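Local coordinates for protein aspartokinase (PDB 3L76) that probably catalyses the ATP-dependent phosphorylation of the beta-carboxyl group of aspartate, and binds lysine and threonine in pockets lined by its regulatory ACT domains, at residues L275-D280 with A343-E348; S311-F316 with Q478-R483; L228-S233 with T240-P245; A2-K7 with F170-T175; K377-V382 with D406-A411. All blocks are in the same frame, centred on the assembly; numbering follows the deposited sequence.

Contact 1. Residues L275-D280 with A343-E348; sequences LLRVPD and ADQEAE. With SO4 (sulfate ion), chain G.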
# COMPACT_ATOMS: atom_id res chain seq x y z
N LEU A 275 28.57 -2.33 -53.83
CA LEU A 275 28.14 -1.99 -55.18
C LEU A 275 27.59 -0.57 -55.18
O LEU A 275 26.58 -0.31 -54.55
CB LEU A 275 27.05 -2.94 -55.66
CG LEU A 275 27.44 -3.81 -56.85
CD1 LEU A 275 26.23 -4.58 -57.33
CD2 LEU A 275 28.03 -2.95 -57.97
N LEU A 276 28.27 0.33 -55.88
CA LEU A 276 27.89 1.74 -55.91
C LEU A 276 27.00 2.08 -57.10
O LEU A 276 27.14 1.51 -58.18
CB LEU A 276 29.15 2.59 -56.01
CG LEU A 276 30.22 2.39 -54.94
CD1 LEU A 276 31.46 3.17 -55.31
CD2 LEU A 276 29.69 2.79 -53.56
N ARG A 277 26.08 3.02 -56.88
CA ARG A 277 25.28 3.62 -57.94
C ARG A 277 24.56 2.59 -58.80
O ARG A 277 24.62 2.62 -60.03
CB ARG A 277 26.15 4.51 -58.83
CG ARG A 277 25.36 5.53 -59.63
CD ARG A 277 26.27 6.60 -60.16
NE ARG A 277 25.52 7.73 -60.71
CZ ARG A 277 26.05 8.66 -61.48
NH1 ARG A 277 27.34 8.61 -61.81
NH2 ARG A 277 25.30 9.65 -61.92
N VAL A 278 23.89 1.67 -58.14
CA VAL A 278 23.09 0.66 -58.81
C VAL A 278 21.68 1.28 -58.99
O VAL A 278 21.34 2.24 -58.31
CB VAL A 278 23.08 -0.65 -57.96
CG1 VAL A 278 21.92 -0.66 -56.99
CG2 VAL A 278 23.05 -1.87 -58.83
N PRO A 279 20.87 0.74 -59.92
CA PRO A 279 19.53 1.33 -60.12
C PRO A 279 18.61 1.12 -58.92
O PRO A 279 18.58 0.04 -58.33
CB PRO A 279 18.99 0.56 -61.34
CG PRO A 279 20.20 0.01 -62.03
CD PRO A 279 21.20 -0.27 -60.94
N ASP A 280 17.85 2.16 -58.57
CA ASP A 280 16.93 2.06 -57.43
C ASP A 280 15.55 1.58 -57.85
O ASP A 280 14.61 2.36 -57.93
CB ASP A 280 16.81 3.40 -56.71
CG ASP A 280 15.87 3.33 -55.50
OD1 ASP A 280 15.64 2.21 -54.97
OD2 ASP A 280 15.36 4.39 -55.09
N ALA A 343 28.32 0.04 -69.88
CA ALA A 343 27.97 1.39 -69.47
C ALA A 343 28.95 1.89 -68.43
O ALA A 343 29.45 1.10 -67.64
CB ALA A 343 26.56 1.42 -68.89
N ASP A 344 29.22 3.19 -68.43
CA ASP A 344 30.01 3.80 -67.37
C ASP A 344 29.09 4.45 -66.34
O ASP A 344 27.89 4.56 -66.56
CB ASP A 344 31.03 4.81 -67.92
CG ASP A 344 30.37 6.06 -68.53
OD1 ASP A 344 29.27 5.96 -69.10
OD2 ASP A 344 30.98 7.14 -68.44
N GLN A 345 29.65 4.85 -65.20
CA GLN A 345 28.89 5.49 -64.12
C GLN A 345 27.75 4.65 -63.53
O GLN A 345 26.78 5.21 -63.03
CB GLN A 345 28.29 6.82 -64.58
CG GLN A 345 29.30 7.86 -65.06
CD GLN A 345 28.61 9.01 -65.77
OE1 GLN A 345 27.41 8.96 -66.01
NE2 GLN A 345 29.37 10.04 -66.12
N GLU A 346 27.87 3.33 -63.60
CA GLU A 346 26.82 2.44 -63.13
C GLU A 346 27.37 1.19 -62.47
O GLU A 346 28.26 0.55 -63.00
CB GLU A 346 25.93 2.01 -64.29
CG GLU A 346 25.31 3.15 -65.02
CD GLU A 346 24.41 2.70 -66.15
OE1 GLU A 346 24.18 3.53 -67.06
OE2 GLU A 346 23.95 1.54 -66.16
N ALA A 347 26.83 0.85 -61.30
CA ALA A 347 27.14 -0.41 -60.65
C ALA A 347 28.65 -0.72 -60.65
O ALA A 347 29.10 -1.64 -61.33
CB ALA A 347 26.37 -1.52 -61.32
N GLU A 348 29.41 0.03 -59.87
CA GLU A 348 30.86 -0.10 -59.77
C GLU A 348 31.17 -0.73 -58.42
O GLU A 348 30.49 -0.45 -57.43
CB GLU A 348 31.50 1.28 -59.91
CG GLU A 348 32.88 1.45 -59.28
CD GLU A 348 33.24 2.91 -59.05
OE1 GLU A 348 34.39 3.18 -58.64
OE2 GLU A 348 32.36 3.79 -59.26
S SO4 G . 21.84 8.83 -60.60
O1 SO4 G . 22.04 9.42 -59.31
O2 SO4 G . 22.01 7.40 -60.74
O3 SO4 G . 20.45 9.12 -60.92
O4 SO4 G . 22.85 9.38 -61.46
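The backbone N-H of Leu-276 points almost straight (177°) at the carbonyl oxygen of Glu-348, with 2.8 Å between Leu-276 N and Glu-348 O. The return bond, Glu-348 N to Leu-276 O, is longer at 3.2 Å and completes an antiparallel hydrogen-bonded pair. A third bond joins Ala-347 N to Arg-277 O (3.1 Å). Beside this backbone ladder, the methyl group of Ala-347 is buried, its CB 4.0 Å from Leu-275 CD2 and 4.2 Å from Val-278 CG2; a small apolar residue suits a place shared by two branched ones. Arg-277 makes the longer reach. With CG swung away from the backbone N (chi1 -159°) and the chain extended to NE, it runs alongside Gln-345, and the guanidinium and amide planes lie 25° apart. Its CD passes 3.2 Å from Gln-345 O. At the guanidinium edge, NH2 donates to O4 of a sulfate, probably from the crystallisation liquor, and NE adds a weak bond. With an alanine at Arg-277, the sulfate would probably lose both guanidinium bonds and Gln-345 the aliphatic chain lying along it. Two G1 beta bulges shape the site: Ala-347 and Glu-348 both face Leu-276, while Arg-277 and Val-278 both face Asn-312. They interrupt strands of an ACT-domain sheet close to a threonine pocket, where Asp-280 bonds the ligand.

Contact 2. Residues S311-F316 with Q478-R483; sequences SNDIAF and QSQRCR. With THR (threonine), chain D; SO4 (sulfate ion), chain G.
Asp-313 faces both Gln-480 and Arg-483, and three waters link it to segment 478-483. Its carboxylate is set by chi1 of -51°, which places CG beside its own backbone N. The bend of Arg-483 at chi3 (-73°) brings NH1 within reach of Asp-313, the two side chains sliding past each other in opposite directions. The resulting salt bridge is long, 3.6 Å from Asp-313 OD1 to Arg-483 NH1, with the two planes 74° apart; water 3 spans it, donating to Asp-313 OD1 and accepting from Arg-483 NH1, each at 2.7 Å. OD1 also receives the backbone N-H of Arg-277. The other oxygen, Asp-313 OD2, accepts from waters 1 and 2, which lead to Arg-481 O and Gln-480 N. An aspartate suits a spot so rich in donors. Gln-480 is folded at chi2: its CB lies 3.6 Å from Asp-313 OD2, and its amide curls back to give a straight bond from Gln-480 NE2 to Ser-479 OG (3.1 Å), while OE1 takes a bond from Lys-272. Both groups border the methyl of Ala-315, a residue small enough to admit them. Gln-478, extended, presents its amide to the bound threonine, with 2.7 Å between Gln-478 OE1 and OG1 of the threonine, to which NE2 also donates. The whole is a water-mediated junction between two ACT domains, one end of it in a threonine pocket.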
# COMPACT_ATOMS: atom_id res chain seq x y z
N SER A 311 19.19 6.22 -57.87
CA SER A 311 19.96 5.02 -57.60
C SER A 311 20.35 4.87 -56.12
O SER A 311 20.05 5.73 -55.30
CB SER A 311 21.18 4.98 -58.52
OG SER A 311 21.92 6.17 -58.42
N ASN A 312 21.02 3.78 -55.78
CA ASN A 312 21.49 3.59 -54.41
C ASN A 312 22.79 2.78 -54.38
O ASN A 312 23.20 2.24 -55.40
CB ASN A 312 20.43 2.88 -53.57
CG ASN A 312 20.48 3.27 -52.11
OD1 ASN A 312 21.51 3.72 -51.61
ND2 ASN A 312 19.36 3.11 -51.42
N ASP A 313 23.42 2.70 -53.21
CA ASP A 313 24.54 1.78 -53.01
C ASP A 313 24.07 0.57 -52.20
O ASP A 313 23.07 0.63 -51.47
CB ASP A 313 25.70 2.46 -52.31
CG ASP A 313 26.10 3.77 -52.97
OD1 ASP A 313 26.09 3.88 -54.22
OD2 ASP A 313 26.46 4.69 -52.20
N ILE A 314 24.76 -0.55 -52.34
CA ILE A 314 24.54 -1.69 -51.48
C ILE A 314 25.87 -2.18 -50.90
O ILE A 314 26.81 -2.46 -51.63
CB ILE A 314 23.84 -2.82 -52.21
CG1 ILE A 314 22.50 -2.34 -52.77
CG2 ILE A 314 23.65 -4.01 -51.27
CD1 ILE A 314 21.71 -3.40 -53.51
N ALA A 315 25.95 -2.25 -49.57
CA ALA A 315 27.18 -2.67 -48.92
C ALA A 315 26.92 -3.90 -48.09
O ALA A 315 25.85 -4.06 -47.54
CB ALA A 315 27.76 -1.56 -48.07
N PHE A 316 27.91 -4.78 -48.06
CA PHE A 316 27.84 -5.96 -47.20
C PHE A 316 29.22 -6.33 -46.71
O PHE A 316 30.23 -5.85 -47.24
CB PHE A 316 27.14 -7.13 -47.90
CG PHE A 316 27.82 -7.61 -49.14
CD1 PHE A 316 28.77 -8.60 -49.09
CD2 PHE A 316 27.50 -7.07 -50.37
CE1 PHE A 316 29.39 -9.05 -50.24
CE2 PHE A 316 28.12 -7.52 -51.53
CZ PHE A 316 29.06 -8.50 -51.46
N GLN A 478 23.86 4.18 -42.06
CA GLN A 478 24.87 5.01 -42.68
C GLN A 478 25.79 4.11 -43.49
O GLN A 478 26.28 3.10 -42.99
CB GLN A 478 25.64 5.80 -41.61
CG GLN A 478 26.81 6.60 -42.16
CD GLN A 478 27.62 7.25 -41.06
OE1 GLN A 478 27.10 8.03 -40.27
NE2 GLN A 478 28.91 6.93 -41.01
N SER A 479 25.99 4.47 -44.76
CA SER A 479 26.74 3.60 -45.66
C SER A 479 27.95 4.29 -46.29
O SER A 479 28.90 4.65 -45.61
CB SER A 479 25.82 2.99 -46.71
OG SER A 479 26.46 1.93 -47.38
N GLN A 480 27.90 4.50 -47.60
CA GLN A 480 29.09 5.01 -48.30
C GLN A 480 29.30 6.51 -48.19
O GLN A 480 28.41 7.26 -47.77
CB GLN A 480 29.05 4.57 -49.77
CG GLN A 480 28.96 3.04 -49.95
CD GLN A 480 29.97 2.33 -49.06
OE1 GLN A 480 31.17 2.33 -49.34
NE2 GLN A 480 29.49 1.74 -47.98
N ARG A 481 30.49 6.96 -48.56
CA ARG A 481 30.70 8.38 -48.83
C ARG A 481 29.86 8.84 -50.03
O ARG A 481 29.68 8.10 -51.00
CB ARG A 481 32.16 8.67 -49.07
CG ARG A 481 32.98 8.53 -47.81
CD ARG A 481 34.43 8.90 -48.01
NE ARG A 481 35.06 9.30 -46.75
CZ ARG A 481 36.32 9.69 -46.64
NH1 ARG A 481 37.10 9.75 -47.71
NH2 ARG A 481 36.81 10.03 -45.45
N CYS A 482 29.31 10.04 -49.92
CA CYS A 482 28.53 10.66 -51.00
C CYS A 482 29.40 10.88 -52.25
O CYS A 482 30.55 11.32 -52.15
CB CYS A 482 28.01 12.03 -50.55
SG CYS A 482 27.09 12.02 -49.05
N ARG A 483 28.86 10.60 -53.43
CA ARG A 483 29.58 10.99 -54.65
C ARG A 483 29.48 12.51 -54.90
O ARG A 483 28.41 13.06 -55.17
CB ARG A 483 29.07 10.22 -55.87
CG ARG A 483 28.67 8.80 -55.56
CD ARG A 483 28.15 8.12 -56.80
NE ARG A 483 26.82 8.57 -57.21
CZ ARG A 483 25.68 8.03 -56.79
NH1 ARG A 483 25.70 7.03 -55.91
NH2 ARG A 483 24.51 8.49 -57.25
N THR D . 31.93 9.92 -39.76
CA THR D . 30.98 10.70 -38.96
C THR D . 31.25 10.47 -37.48
O THR D . 32.04 9.59 -37.12
CB THR D . 29.52 10.34 -39.26
OG1 THR D . 29.31 8.95 -38.96
CG2 THR D . 29.18 10.63 -40.74
OXT THR D . 30.66 11.18 -36.65
S SO4 G . 21.84 8.83 -60.60
O1 SO4 G . 22.04 9.42 -59.31
O2 SO4 G . 22.01 7.40 -60.74
O3 SO4 G . 20.45 9.12 -60.92
O4 SO4 G . 22.85 9.38 -61.46
O HOH W 1 26.83 7.47 -52.01
O HOH W 2 25.62 4.71 -49.54
O HOH W 3 27.85 5.84 -54.85

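Contact 3. Residues L228-S233 with T240-P245; sequences LVVRSS and TKVVAP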
# COMPACT_ATOMS: atom_id res chain seq x y z
N LEU A 228 12.80 -20.46 -19.71
CA LEU A 228 11.61 -19.64 -19.59
C LEU A 228 10.46 -20.24 -20.37
O LEU A 228 10.67 -20.95 -21.36
CB LEU A 228 11.87 -18.24 -20.14
CG LEU A 228 12.21 -17.13 -19.17
CD1 LEU A 228 12.20 -15.81 -19.93
CD2 LEU A 228 11.20 -17.11 -18.03
N VAL A 229 9.24 -19.93 -19.94
CA VAL A 229 8.04 -20.43 -20.61
C VAL A 229 6.92 -19.40 -20.56
O VAL A 229 6.48 -19.01 -19.48
CB VAL A 229 7.51 -21.70 -19.95
CG1 VAL A 229 6.42 -22.31 -20.80
CG2 VAL A 229 8.63 -22.70 -19.73
N VAL A 230 6.46 -18.99 -21.73
CA VAL A 230 5.29 -18.12 -21.85
C VAL A 230 4.07 -19.00 -22.08
O VAL A 230 3.96 -19.67 -23.10
CB VAL A 230 5.45 -17.13 -23.01
CG1 VAL A 230 4.22 -16.24 -23.13
CG2 VAL A 230 6.69 -16.29 -22.79
N ARG A 231 3.17 -19.01 -21.11
CA ARG A 231 1.98 -19.86 -21.17
C ARG A 231 0.74 -19.03 -20.89
O ARG A 231 0.83 -17.83 -20.62
CB ARG A 231 2.07 -21.00 -20.15
CG ARG A 231 3.09 -22.07 -20.51
CD ARG A 231 3.64 -22.75 -19.26
NE ARG A 231 2.97 -24.00 -18.93
CZ ARG A 231 3.56 -25.19 -18.93
NH1 ARG A 231 4.84 -25.30 -19.25
NH2 ARG A 231 2.86 -26.28 -18.61
N SER A 232 -0.43 -19.67 -20.98
CA SER A 232 -1.69 -19.01 -20.68
C SER A 232 -2.32 -19.61 -19.44
O SER A 232 -2.19 -20.81 -19.19
CB SER A 232 -2.66 -19.15 -21.83
OG SER A 232 -3.94 -18.69 -21.43
N SER A 233 -3.03 -18.77 -18.68
CA SER A 233 -3.68 -19.19 -17.44
C SER A 233 -5.00 -19.92 -17.69
O SER A 233 -5.37 -20.80 -16.92
CB SER A 233 -3.95 -17.97 -16.55
OG SER A 233 -2.80 -17.14 -16.48
N THR A 240 4.92 -21.27 -25.02
CA THR A 240 6.14 -21.04 -25.77
C THR A 240 7.39 -21.03 -24.88
O THR A 240 7.51 -20.22 -23.95
CB THR A 240 6.08 -19.72 -26.57
OG1 THR A 240 4.95 -19.75 -27.46
CG2 THR A 240 7.35 -19.52 -27.37
N LYS A 241 8.31 -21.93 -25.17
CA LYS A 241 9.54 -22.07 -24.41
C LYS A 241 10.61 -21.10 -24.91
O LYS A 241 10.96 -21.09 -26.09
CB LYS A 241 10.03 -23.52 -24.53
CG LYS A 241 11.25 -23.85 -23.69
CD LYS A 241 11.60 -25.32 -23.82
CE LYS A 241 10.35 -26.18 -23.70
NZ LYS A 241 10.69 -27.59 -23.40
N VAL A 242 11.11 -20.26 -24.01
CA VAL A 242 12.17 -19.33 -24.36
C VAL A 242 13.52 -19.90 -23.92
O VAL A 242 13.83 -19.98 -22.74
CB VAL A 242 11.93 -17.93 -23.77
CG1 VAL A 242 13.09 -17.01 -24.09
CG2 VAL A 242 10.64 -17.35 -24.32
N VAL A 243 14.32 -20.27 -24.91
CA VAL A 243 15.47 -21.15 -24.71
C VAL A 243 16.79 -20.39 -24.62
O VAL A 243 17.03 -19.43 -25.36
CB VAL A 243 15.51 -22.18 -25.86
CG1 VAL A 243 16.77 -23.02 -25.81
CG2 VAL A 243 14.27 -23.04 -25.82
N ALA A 244 17.66 -20.82 -23.72
CA ALA A 244 18.90 -20.11 -23.44
C ALA A 244 20.11 -21.03 -23.64
O ALA A 244 19.96 -22.24 -23.72
CB ALA A 244 18.87 -19.56 -22.01
N PRO A 245 21.32 -20.47 -23.70
CA PRO A 245 22.48 -21.36 -23.68
C PRO A 245 22.61 -21.95 -22.28
O PRO A 245 22.31 -21.26 -21.31
CB PRO A 245 23.66 -20.41 -23.92
CG PRO A 245 23.06 -19.05 -24.20
CD PRO A 245 21.71 -19.05 -23.60
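Leu-228 and Val-242 form one rung of a beta hairpin in which strands 228-232 and 240-243 run antiparallel, their axes 4.4 Å apart at closest. These two and Thr-240 lose the most surface to the contact, and all three project from the same face of the sheet, together with Val-230. Leu-228 and Val-242 are a hydrogen-bonded pair, tied by Val-242 N to Leu-228 O (2.8 Å) and by Leu-228 N to Val-242 O (3.2 Å). Their side chains meet close to the backbone, with 3.6 Å from Leu-228 CB to Val-242 CB. Beyond that point both are covered by helix 215-224, Leu-228 touching Ala-221 and Val-242 touching Val-218, so branched apolar residues fit this buried face. In Val-242, CG1 stands anti to the backbone N (chi1 177°), while CG2 is the branch that approaches Val-230, 4.4 Å from Val-230 CG2. Thr-240 pairs with Val-230 in the same way, through reciprocal bonds in which Val-230 N meets Thr-240 O and Thr-240 N meets Val-230 O. Threonine combines beta branching with a hydroxyl, and the hydroxyl finds polar partners although buried: OG1 bonds Met-194 O and Ile-180 N. Val-229 and Lys-241, on the other face, form the intervening non-hydrogen-bonded pair. There the backbones add two CA-H...O contacts, Val-229 CA to Thr-240 O and Lys-241 CA to Leu-228 O, each at 3.4 Å.

Contact 4. Residues A2-K7 with F170-T175; sequences ALIVQK and FCEIYT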
# COMPACT_ATOMS: atom_id res chain seq x y z
N ALA A 2 11.46 -29.67 -10.12
CA ALA A 2 11.07 -29.42 -8.75
C ALA A 2 10.90 -27.93 -8.49
O ALA A 2 9.77 -27.43 -8.47
CB ALA A 2 12.08 -30.03 -7.78
N LEU A 3 12.01 -27.22 -8.30
CA LEU A 3 11.97 -25.78 -7.97
C LEU A 3 11.55 -24.90 -9.15
O LEU A 3 12.34 -24.66 -10.08
CB LEU A 3 13.30 -25.31 -7.42
CG LEU A 3 13.32 -23.86 -6.92
CD1 LEU A 3 12.20 -23.63 -5.93
CD2 LEU A 3 14.67 -23.49 -6.32
N ILE A 4 10.33 -24.39 -9.08
CA ILE A 4 9.72 -23.63 -10.16
C ILE A 4 9.32 -22.24 -9.69
O ILE A 4 8.62 -22.11 -8.68
CB ILE A 4 8.45 -24.34 -10.67
CG1 ILE A 4 8.75 -25.77 -11.10
CG2 ILE A 4 7.80 -23.57 -11.80
CD1 ILE A 4 7.51 -26.57 -11.44
N VAL A 5 9.76 -21.20 -10.40
CA VAL A 5 9.25 -19.86 -10.14
C VAL A 5 8.15 -19.55 -11.14
O VAL A 5 8.38 -19.60 -12.35
CB VAL A 5 10.34 -18.80 -10.30
CG1 VAL A 5 9.76 -17.40 -9.99
CG2 VAL A 5 11.55 -19.10 -9.42
N GLN A 6 6.95 -19.26 -10.65
CA GLN A 6 5.84 -18.87 -11.52
C GLN A 6 5.48 -17.40 -11.33
O GLN A 6 5.58 -16.86 -10.23
CB GLN A 6 4.61 -19.75 -11.27
CG GLN A 6 4.84 -21.24 -11.47
CD GLN A 6 3.56 -22.05 -11.31
OE1 GLN A 6 2.53 -21.53 -10.88
NE2 GLN A 6 3.63 -23.33 -11.65
N LYS A 7 5.07 -16.74 -12.41
CA LYS A 7 4.62 -15.36 -12.34
C LYS A 7 3.28 -15.25 -13.03
O LYS A 7 3.05 -15.89 -14.05
CB LYS A 7 5.63 -14.39 -12.96
CG LYS A 7 5.11 -13.64 -14.18
CD LYS A 7 4.76 -12.17 -13.90
CE LYS A 7 4.14 -11.54 -15.15
NZ LYS A 7 3.95 -10.07 -15.08
N PHE A 170 13.30 -23.99 -13.75
CA PHE A 170 12.80 -23.11 -14.80
C PHE A 170 11.86 -22.05 -14.26
O PHE A 170 11.54 -22.04 -13.07
CB PHE A 170 12.15 -23.90 -15.94
CG PHE A 170 11.16 -24.93 -15.49
CD1 PHE A 170 9.80 -24.66 -15.54
CD2 PHE A 170 11.58 -26.16 -15.02
CE1 PHE A 170 8.87 -25.60 -15.12
CE2 PHE A 170 10.66 -27.11 -14.60
CZ PHE A 170 9.31 -26.83 -14.65
N CYS A 171 11.43 -21.15 -15.14
CA CYS A 171 10.62 -20.02 -14.75
C CYS A 171 9.49 -19.86 -15.76
O CYS A 171 9.74 -19.79 -16.96
CB CYS A 171 11.48 -18.75 -14.70
SG CYS A 171 10.57 -17.23 -14.50
N GLU A 172 8.26 -19.80 -15.27
CA GLU A 172 7.08 -19.73 -16.14
C GLU A 172 6.36 -18.40 -16.01
O GLU A 172 6.05 -17.99 -14.89
CB GLU A 172 6.12 -20.86 -15.80
CG GLU A 172 6.79 -22.22 -15.67
CD GLU A 172 5.79 -23.33 -15.38
OE1 GLU A 172 5.05 -23.72 -16.30
OE2 GLU A 172 5.76 -23.83 -14.25
N ILE A 173 6.10 -17.74 -17.14
CA ILE A 173 5.37 -16.47 -17.14
C ILE A 173 3.95 -16.71 -17.64
O ILE A 173 3.75 -17.04 -18.81
CB ILE A 173 6.01 -15.42 -18.06
CG1 ILE A 173 7.50 -15.29 -17.78
CG2 ILE A 173 5.29 -14.09 -17.91
CD1 ILE A 173 7.82 -14.57 -16.50
N TYR A 174 2.97 -16.53 -16.76
CA TYR A 174 1.58 -16.77 -17.12
C TYR A 174 0.87 -15.49 -17.51
O TYR A 174 1.08 -14.43 -16.91
CB TYR A 174 0.83 -17.48 -15.98
CG TYR A 174 1.29 -18.91 -15.79
CD1 TYR A 174 2.37 -19.20 -14.96
CD2 TYR A 174 0.67 -19.95 -16.46
CE1 TYR A 174 2.79 -20.50 -14.78
CE2 TYR A 174 1.10 -21.26 -16.29
CZ TYR A 174 2.16 -21.53 -15.45
OH TYR A 174 2.59 -22.82 -15.27
N THR A 175 0.02 -15.60 -18.52
CA THR A 175 -0.61 -14.43 -19.12
C THR A 175 -1.85 -14.84 -19.91
O THR A 175 -2.15 -16.02 -20.03
CB THR A 175 0.38 -13.71 -20.05
OG1 THR A 175 -0.30 -12.65 -20.73
CG2 THR A 175 0.97 -14.68 -21.06
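Strands 3-7 and 170-175 run parallel, their axes 4.8 Å apart at closest and their directions differing by 21°, with Val-5, Gln-6 and Lys-7 opposite Cys-171, Glu-172 and Ile-173. Val-5 O accepts from Glu-172 N, Lys-7 N donates to Glu-172 O, and Lys-7 O accepts from Tyr-174 N (2.8 Å). On one face Ile-4 lies alongside Phe-170, its CD1 3.7 Å from Phe-170 CZ. Gln-6 extends beside Glu-172 with amide and carboxylate planes 85° apart, and its NE2 gives Glu-172 OE2 a weak bond of 3.4 Å. Tyr-174 OH reaches OE1, also weakly, giving the buried carboxylate neutral donors beside a long, weak ion pair from OE1 to Arg-231. On the other face the long aliphatic chain of Lys-7 can pack on Ile-173, CG 3.7 Å from Ile-173 CD1, while its amine reaches a polar partner, Ser-41. Helix 16-31 packs over Ile-4 and Gln-6 and helix 154-166 over Val-5 and Lys-7, the alpha-beta-alpha sandwich of the amino acid kinase fold.

Contact 5. Residues K377-V382 with D406-A411; sequences KTLADV and DRAIAA
Apolar packing dominates where Thr-378, Leu-379 and Val-382 meet Ala-408 and Ala-411. Leu-379 sends CD2 onto the methyl of Ala-408, 3.6 Å from Leu-379 CD2 to Ala-408 CB. Thr-378 uses its methyl, with CG2 3.6 Å from Ala-411 CB. Chi1 of -54° puts OG1 beside the backbone N, where it bonds Lys-374 O in its own helix, and leaves the methyl to meet the other helix. Val-382, just past the helix, brings CG1 against Ala-411, 4.1 Å from Val-382 CG1 to Ala-411 CB. Replacing Val-382 by a glycine would probably open a gap beside the methyl of Ala-411. Alanine suits Ala-408 and Ala-411, since short side chains let the helices come close: 5.9 Å between Leu-379 CA and Ala-408 CA. No hydrogen bond crosses between the two segments with sound geometry; within them, Lys-377 NZ and Asp-381 OD2 form a salt bridge one turn apart, and Ala-411 N bonds Arg-407 O. Helices 371-381 and 405-415 thus lie side by side in an ACT domain, Leu-412 adding to the seam, while Leu-379 and Ala-408 both rest on Ile-358 of strand 348-361.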
# COMPACT_ATOMS: atom_id res chain seq x y z
N LYS A 377 29.29 9.46 -29.22
CA LYS A 377 30.10 10.41 -28.46
C LYS A 377 31.37 9.75 -27.90
O LYS A 377 32.46 10.30 -28.00
CB LYS A 377 29.29 11.03 -27.31
CG LYS A 377 30.10 11.95 -26.40
CD LYS A 377 29.39 12.17 -25.04
CE LYS A 377 30.29 12.88 -24.03
NZ LYS A 377 30.69 14.25 -24.48
N THR A 378 31.21 8.56 -27.33
CA THR A 378 32.34 7.82 -26.78
C THR A 378 33.43 7.60 -27.82
O THR A 378 34.60 7.83 -27.54
CB THR A 378 31.90 6.46 -26.22
OG1 THR A 378 30.84 6.66 -25.29
CG2 THR A 378 33.05 5.78 -25.52
N LEU A 379 33.04 7.15 -29.01
CA LEU A 379 33.98 6.98 -30.11
C LEU A 379 34.58 8.31 -30.56
O LEU A 379 35.79 8.44 -30.76
CB LEU A 379 33.32 6.27 -31.29
CG LEU A 379 32.81 4.86 -30.97
CD1 LEU A 379 32.16 4.24 -32.15
CD2 LEU A 379 33.93 3.99 -30.47
N ALA A 380 33.72 9.31 -30.71
CA ALA A 380 34.20 10.65 -31.08
C ALA A 380 35.20 11.19 -30.07
O ALA A 380 36.21 11.78 -30.45
CB ALA A 380 33.05 11.61 -31.26
N ASP A 381 34.91 11.00 -28.79
CA ASP A 381 35.78 11.56 -27.76
C ASP A 381 37.14 10.90 -27.78
O ASP A 381 38.13 11.48 -27.34
CB ASP A 381 35.16 11.43 -26.37
CG ASP A 381 33.99 12.37 -26.16
OD1 ASP A 381 33.97 13.44 -26.82
OD2 ASP A 381 33.11 12.04 -25.35
N VAL A 382 37.20 9.69 -28.33
CA VAL A 382 38.48 9.00 -28.39
C VAL A 382 39.08 9.05 -29.81
O VAL A 382 40.04 8.35 -30.14
CB VAL A 382 38.36 7.56 -27.77
CG1 VAL A 382 37.94 6.54 -28.79
CG2 VAL A 382 39.64 7.17 -27.07
N ASP A 406 41.21 -1.04 -30.81
CA ASP A 406 41.62 -1.13 -29.40
C ASP A 406 41.08 0.02 -28.58
O ASP A 406 40.53 -0.20 -27.51
CB ASP A 406 43.15 -1.13 -29.23
CG ASP A 406 43.71 -2.51 -28.99
OD1 ASP A 406 44.91 -2.70 -29.29
OD2 ASP A 406 42.97 -3.39 -28.51
N ARG A 407 41.26 1.25 -29.06
CA ARG A 407 40.86 2.41 -28.28
C ARG A 407 39.35 2.56 -28.28
O ARG A 407 38.78 3.07 -27.31
CB ARG A 407 41.60 3.70 -28.71
CG ARG A 407 41.33 4.23 -30.11
CD ARG A 407 42.50 5.12 -30.63
NE ARG A 407 43.28 5.74 -29.56
CZ ARG A 407 43.19 7.02 -29.20
NH1 ARG A 407 42.36 7.85 -29.82
NH2 ARG A 407 43.94 7.48 -28.20
N ALA A 408 38.71 2.06 -29.32
CA ALA A 408 37.27 2.13 -29.45
C ALA A 408 36.56 1.19 -28.46
O ALA A 408 35.59 1.58 -27.78
CB ALA A 408 36.83 1.83 -30.88
N ILE A 409 37.06 -0.04 -28.37
CA ILE A 409 36.51 -1.06 -27.47
C ILE A 409 36.72 -0.70 -26.02
O ILE A 409 35.84 -0.90 -25.18
CB ILE A 409 37.23 -2.40 -27.65
CG1 ILE A 409 36.83 -3.05 -28.98
CG2 ILE A 409 36.92 -3.35 -26.46
CD1 ILE A 409 37.79 -4.15 -29.40
N ALA A 410 37.90 -0.19 -25.72
CA ALA A 410 38.22 0.17 -24.35
C ALA A 410 37.29 1.29 -23.93
O ALA A 410 36.76 1.28 -22.82
CB ALA A 410 39.66 0.63 -24.22
N ALA A 411 37.09 2.25 -24.84
CA ALA A 411 36.26 3.41 -24.54
C ALA A 411 34.81 3.03 -24.32
O ALA A 411 34.17 3.59 -23.44
CB ALA A 411 36.35 4.45 -25.63

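Overall arrangement
The contacts fall into two groups. Contacts 3 and 4 lie in the kinase-domain sheet: their centres are 9 Å apart, and strands 170-175 and 228-232 join them directly, Ile-173 N bonding Val-229 O. Contacts 1 and 2, 11 Å apart between centres, meet through Arg-277 N and Asp-313 OD1, share adjacent strands 271-279 and 311-318, and touch one sulfate. From contact 1 to contact 4 the centres are 56 Å apart. Contact 5 belongs to another ACT domain, about 25 Å from contact 2 between centres. Effector pockets border this regulatory half: the Val-278 side chain is about 4 Å from one bound threonine, and that of Leu-379 about 7 Å from a bound threonine.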